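Local coordinates for protein EpsJ (Vibrio vulnificus, PDB 2RET) that serves as a pseudopilin of the type 2 secretion system, pairing with EpsI in a complex that probably forms part of the pseudopilus, at residues T15-L18 and N19-Q22; M27-S30 and D31-I35; S48-L51 and L52-A55. All blocks are in the same frame, centred on the assembly; numbering follows the deposited sequence.

Contact 1 of 3, residues T15-L18 and N19-Q22; sequences TARL and NELQ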
# COMPACT_ATOMS: atom_id res chain seq x y z
N THR B 15 -9.56 5.66 -41.28
CA THR B 15 -8.42 5.48 -40.40
C THR B 15 -8.48 6.58 -39.35
O THR B 15 -8.33 6.28 -38.18
CB THR B 15 -7.07 5.46 -41.18
OG1 THR B 15 -7.14 4.47 -42.22
CG2 THR B 15 -5.93 5.12 -40.28
N ALA B 16 -8.74 7.82 -39.74
CA ALA B 16 -8.86 8.95 -38.80
C ALA B 16 -9.99 8.79 -37.78
O ALA B 16 -9.85 9.20 -36.62
CB ALA B 16 -9.03 10.28 -39.56
N ARG B 17 -11.09 8.18 -38.21
CA ARG B 17 -12.19 7.85 -37.31
C ARG B 17 -11.81 6.76 -36.27
O ARG B 17 -12.14 6.89 -35.08
CB ARG B 17 -13.41 7.43 -38.14
CG ARG B 17 -14.55 6.85 -37.36
CD ARG B 17 -15.02 7.82 -36.31
NE ARG B 17 -16.38 7.55 -35.86
CZ ARG B 17 -16.99 8.26 -34.92
NH1 ARG B 17 -16.36 9.26 -34.35
NH2 ARG B 17 -18.23 7.98 -34.57
N LEU B 18 -11.17 5.69 -36.72
CA LEU B 18 -10.72 4.64 -35.81
C LEU B 18 -9.67 5.14 -34.84
O LEU B 18 -9.62 4.68 -33.72
CB LEU B 18 -10.15 3.42 -36.55
CG LEU B 18 -11.08 2.32 -37.02
CD1 LEU B 18 -10.22 1.19 -37.61
CD2 LEU B 18 -12.01 1.80 -35.93
N ASN B 19 -8.80 6.02 -35.31
CA ASN B 19 -7.81 6.71 -34.48
C ASN B 19 -8.47 7.60 -33.41
O ASN B 19 -8.04 7.64 -32.26
CB ASN B 19 -6.90 7.58 -35.34
CG ASN B 19 -5.82 6.78 -36.12
OD1 ASN B 19 -5.57 5.59 -35.86
ND2 ASN B 19 -5.20 7.44 -37.08
N GLU B 20 -9.52 8.32 -33.80
CA GLU B 20 -10.31 9.10 -32.88
C GLU B 20 -10.91 8.25 -31.78
O GLU B 20 -10.87 8.63 -30.60
CB GLU B 20 -11.42 9.83 -33.64
CG GLU B 20 -12.21 10.85 -32.81
CD GLU B 20 -13.48 11.29 -33.51
OE1 GLU B 20 -13.85 10.63 -34.49
OE2 GLU B 20 -14.11 12.27 -33.08
N LEU B 21 -11.47 7.12 -32.17
CA LEU B 21 -12.09 6.18 -31.25
C LEU B 21 -11.11 5.55 -30.30
O LEU B 21 -11.37 5.42 -29.14
CB LEU B 21 -12.79 5.08 -32.04
CG LEU B 21 -13.59 4.04 -31.28
CD1 LEU B 21 -14.46 4.70 -30.16
CD2 LEU B 21 -14.45 3.20 -32.26
N GLN B 22 -9.97 5.13 -30.81
CA GLN B 22 -8.87 4.64 -29.96
C GLN B 22 -8.51 5.67 -28.89
O GLN B 22 -8.37 5.32 -27.74
CB GLN B 22 -7.65 4.33 -30.84
CG GLN B 22 -6.85 3.09 -30.52
CD GLN B 22 -5.79 2.78 -31.62
OE1 GLN B 22 -6.08 2.84 -32.84
NE2 GLN B 22 -4.56 2.44 -31.19
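Arg17 and Glu20, one helical turn apart, form an i to i+3 salt bridge on the long N-terminal helix 10-32, in the part well away from the centre of the chain. The chain of Arg17 bends at its second side-chain torsion (chi2 58°), which turns the guanidinium forward along the helix, toward its C-terminal end, until NH1 lies 2.9 Å from Glu20 OE1. Glu20 OE1 sits in the guanidinium plane at its edge, whereas NH1 comes to the carboxylate from above its plane, and the two planes are 52° apart; the bridge is thus one slanted bond and not a two-pronged pair. Glu20 reaches it with an extended chain, CG anti to the backbone N (chi1 -172°). Both groups have further partners: Asp157 pairs with Arg17 NE, while Ser120 takes a bond from Arg17 NH1 through its O and gives one to Glu20 OE2 through its N. The bridge therefore fastens the helix to the loop after strand 114-119. Backbone bonds such as Asn19 N to Thr15 O, 2.9 Å, keep the alpha-helical spacing. Leu18 and Leu21 pack on Met15 and Phe16 of the EpsI chain. A long N-terminal helix laid against a beta-sheet domain, here also contacting a partner pseudopilin, is the hallmark of the type IV pilin fold.

Contact 2 of 3, residues M27-S30 and D31-I35; sequences MMDS and DFRQI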
# COMPACT_ATOMS: atom_id res chain seq x y z
N MSE B 27 -8.77 7.48 -23.02
CA MSE B 27 -9.26 8.46 -22.05
C MSE B 27 -10.30 7.91 -21.07
O MSE B 27 -10.22 8.13 -19.87
CB MSE B 27 -9.81 9.67 -22.78
CG MSE B 27 -10.21 10.81 -21.86
SE MSE B 27 -8.66 11.76 -21.09
CE MSE B 27 -8.57 13.08 -22.58
N MSE B 28 -11.26 7.19 -21.60
CA MSE B 28 -12.31 6.55 -20.79
C MSE B 28 -11.79 5.44 -19.91
O MSE B 28 -12.29 5.26 -18.80
CB MSE B 28 -13.38 5.97 -21.68
CG MSE B 28 -14.05 7.01 -22.52
SE MSE B 28 -15.41 6.23 -23.69
CE MSE B 28 -16.41 5.13 -22.42
N ASP B 29 -10.80 4.71 -20.40
CA ASP B 29 -10.12 3.69 -19.60
C ASP B 29 -9.45 4.37 -18.44
O ASP B 29 -9.52 3.88 -17.30
CB ASP B 29 -9.06 2.92 -20.41
CG ASP B 29 -9.53 1.54 -20.88
OD1 ASP B 29 -10.43 0.96 -20.29
OD2 ASP B 29 -8.93 0.96 -21.81
N SER B 30 -8.80 5.49 -18.71
CA SER B 30 -8.06 6.19 -17.67
C SER B 30 -9.00 6.64 -16.55
O SER B 30 -8.63 6.58 -15.38
CB SER B 30 -7.25 7.38 -18.22
OG SER B 30 -8.08 8.53 -18.56
N ASP B 31 -10.21 7.07 -16.92
CA ASP B 31 -11.17 7.66 -15.97
C ASP B 31 -11.97 6.59 -15.22
O ASP B 31 -12.01 6.57 -14.01
CB ASP B 31 -12.15 8.61 -16.68
CG ASP B 31 -11.53 9.92 -17.09
OD1 ASP B 31 -10.55 10.39 -16.47
OD2 ASP B 31 -12.07 10.53 -18.05
N PHE B 32 -12.64 5.73 -15.97
CA PHE B 32 -13.54 4.77 -15.39
C PHE B 32 -12.84 3.64 -14.63
O PHE B 32 -13.47 3.00 -13.76
CB PHE B 32 -14.47 4.22 -16.46
CG PHE B 32 -15.51 5.18 -16.90
CD1 PHE B 32 -16.64 5.37 -16.14
CD2 PHE B 32 -15.38 5.87 -18.09
CE1 PHE B 32 -17.62 6.26 -16.55
CE2 PHE B 32 -16.33 6.79 -18.48
CZ PHE B 32 -17.46 6.98 -17.71
N ARG B 33 -11.58 3.37 -14.94
CA ARG B 33 -10.82 2.41 -14.15
C ARG B 33 -10.25 3.01 -12.84
O ARG B 33 -9.78 2.26 -11.98
CB ARG B 33 -9.69 1.79 -14.97
CG ARG B 33 -10.14 0.87 -16.08
CD ARG B 33 -8.91 0.48 -16.84
NE ARG B 33 -9.07 -0.36 -18.02
CZ ARG B 33 -9.05 -1.69 -18.03
NH1 ARG B 33 -8.92 -2.39 -16.92
NH2 ARG B 33 -9.13 -2.33 -19.19
N GLN B 34 -10.28 4.33 -12.70
CA GLN B 34 -9.71 5.01 -11.55
C GLN B 34 -10.76 5.80 -10.76
O GLN B 34 -10.45 6.82 -10.13
CB GLN B 34 -8.54 5.90 -12.01
CG GLN B 34 -7.44 5.06 -12.69
CD GLN B 34 -6.08 5.59 -12.45
OE1 GLN B 34 -5.32 5.09 -11.60
NE2 GLN B 34 -5.75 6.62 -13.18
N ILE B 35 -11.98 5.28 -10.75
CA ILE B 35 -13.09 5.88 -9.99
C ILE B 35 -12.77 5.81 -8.49
O ILE B 35 -12.34 4.78 -7.99
CB ILE B 35 -14.45 5.16 -10.27
CG1 ILE B 35 -14.85 5.36 -11.73
CG2 ILE B 35 -15.58 5.70 -9.34
CD1 ILE B 35 -16.29 4.84 -12.08
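Asp31 N, Phe32 N and Arg33 N bond in turn to Met27 O, Met28 O and Asp29 O, carrying the i to i+4 pattern through the last turn of helix 10-32, the N-terminal helix of the pilin fold, before the chain leaves it. Met27 O has a second donor in Ser30 OG, whose position between the backbone N and the carbonyl carbon (chi1 75°) folds it back over the turn. The edge of the Phe32 ring meets Met28 O, its CD2 3.2 Å from that oxygen and 4.1 Å from Met28 CB. Beyond them, Phe32 meets the rings of Phe68, Tyr90 and Tyr165, so this side of the helix faces the aromatic core between the sheets. Asp31 turns its carboxylate to Arg70, Arg99 and Tyr90, which would favour its ionised form. Asp29 and Arg33 run side by side in an i to i+4 salt bridge, and Arg163 gives Asp29 OD1 another charged partner. Gln34 CG passes 3.3 Å from Ser30 O. Within the bridge, Arg33 NE lies 3.0 Å from Asp29 OD1 at an N-H...O angle of 151°, approaching the carboxylate from above its plane.

Contact 3 of 3, residues S48-L51 and L52-A55; sequences SKKL and LHWA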
# COMPACT_ATOMS: atom_id res chain seq x y z
N SER B 48 -26.16 18.30 -0.70
CA SER B 48 -26.40 16.92 -1.10
C SER B 48 -25.27 16.40 -2.00
O SER B 48 -25.07 16.88 -3.12
CB SER B 48 -27.74 16.79 -1.81
OG SER B 48 -27.61 16.95 -3.21
N LYS B 49 -24.55 15.39 -1.50
CA LYS B 49 -23.40 14.83 -2.20
C LYS B 49 -23.79 13.48 -2.76
O LYS B 49 -24.73 12.86 -2.27
CB LYS B 49 -22.21 14.66 -1.24
CG LYS B 49 -22.03 15.78 -0.23
CD LYS B 49 -20.72 15.67 0.56
CE LYS B 49 -19.51 16.12 -0.27
NZ LYS B 49 -18.45 16.74 0.60
N LYS B 50 -23.07 13.03 -3.78
CA LYS B 50 -23.20 11.67 -4.32
C LYS B 50 -21.83 11.09 -4.68
O LYS B 50 -20.90 11.81 -5.02
CB LYS B 50 -24.09 11.63 -5.57
CG LYS B 50 -25.57 11.94 -5.39
CD LYS B 50 -26.30 11.82 -6.73
CE LYS B 50 -27.70 12.39 -6.69
NZ LYS B 50 -27.78 13.89 -6.48
N LEU B 51 -21.74 9.77 -4.60
CA LEU B 51 -20.63 9.01 -5.16
C LEU B 51 -20.59 9.06 -6.72
O LEU B 51 -19.57 9.38 -7.30
CB LEU B 51 -20.67 7.57 -4.66
CG LEU B 51 -19.92 7.33 -3.35
CD1 LEU B 51 -20.17 5.88 -2.92
CD2 LEU B 51 -18.41 7.66 -3.48
N LEU B 52 -21.71 8.73 -7.36
CA LEU B 52 -21.87 8.75 -8.84
C LEU B 52 -23.11 9.57 -9.19
O LEU B 52 -24.18 9.33 -8.66
CB LEU B 52 -22.06 7.36 -9.47
CG LEU B 52 -20.93 6.31 -9.50
CD1 LEU B 52 -21.53 4.89 -9.56
CD2 LEU B 52 -19.97 6.52 -10.64
N HIS B 53 -22.94 10.54 -10.08
CA HIS B 53 -24.02 11.38 -10.54
C HIS B 53 -24.34 10.90 -11.95
O HIS B 53 -23.47 10.74 -12.77
CB HIS B 53 -23.61 12.88 -10.55
CG HIS B 53 -23.03 13.37 -9.27
ND1 HIS B 53 -23.75 14.10 -8.34
CD2 HIS B 53 -21.78 13.23 -8.75
CE1 HIS B 53 -22.96 14.40 -7.33
NE2 HIS B 53 -21.77 13.88 -7.55
N TRP B 54 -25.62 10.68 -12.19
CA TRP B 54 -26.10 10.02 -13.40
C TRP B 54 -27.55 10.47 -13.64
O TRP B 54 -28.46 10.06 -12.93
CB TRP B 54 -26.03 8.50 -13.29
CG TRP B 54 -26.69 7.76 -14.46
CD1 TRP B 54 -27.78 6.92 -14.40
CD2 TRP B 54 -26.29 7.79 -15.82
NE1 TRP B 54 -28.08 6.44 -15.65
CE2 TRP B 54 -27.18 6.96 -16.54
CE3 TRP B 54 -25.29 8.45 -16.52
CZ2 TRP B 54 -27.10 6.79 -17.91
CZ3 TRP B 54 -25.18 8.26 -17.87
CH2 TRP B 54 -26.08 7.44 -18.56
N ALA B 55 -27.74 11.35 -14.61
CA ALA B 55 -29.09 11.91 -14.85
C ALA B 55 -29.18 12.51 -16.22
O ALA B 55 -28.17 12.89 -16.80
CB ALA B 55 -29.45 12.97 -13.79
O HOH W 1 -26.43 14.68 -9.44
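The His53 imidazole carries Lys50 CB over one face, while a water lies in the ring plane at its edge. The CB sits 3.7 Å from the ring centroid and 22° off the normal, displaced toward the rim, which makes this a CH-pi contact. Of the ring atoms, His53 CE1 is closest, 3.5 Å from Lys50 CB. Further along the lysine, Lys50 CD passes 3.8 Å from His53 ND1, and the aliphatic chain crosses the ring at a slant. That chain runs extended until a bend at its last torsion (chi4 66°), where NZ turns to the same water: the water is 3.0 Å from His53 ND1 and accepts a weak bond from Lys50 NZ. One water thus joins the two polar ends, although NZ and ND1 themselves stay 4.4 Å apart. The other ring nitrogen, NE2, is hydrogen-bonded to Thr40 OG1, so partners at both nitrogens limit rotation of the ring. The contact becomes possible because the strand is interrupted at Leu51, whose helical backbone conformation folds the chain and brings residues three apart onto each other. Leu52 packs on Phe68, Phe129 and Pro146. The bend lies within strand 49-56 of the antiparallel sheet, where Lys50 pairs through its backbone with Thr40 of strand 40-41 and His53 with Met67 of strand 64-74.

From the N terminus, contact 1 and contact 2 come one after the other on helix 10-32, their centres 19 Å apart, and contact 3 follows on strand 49-56. All three are local, in series along the chain; none encloses or crosses another, and none closes a long loop. Contact 1 ties the outlying part of the helix to the loop beyond strand 114-119 and faces EpsI. Contact 2 settles the end of the helix between the two sheets. Contact 3 lies across the chain's centre from contact 1, but it touches contact 2 where Ile35 CD1 comes 4.3 Å from Leu52 CD2, joining the helix exit to the bent strand.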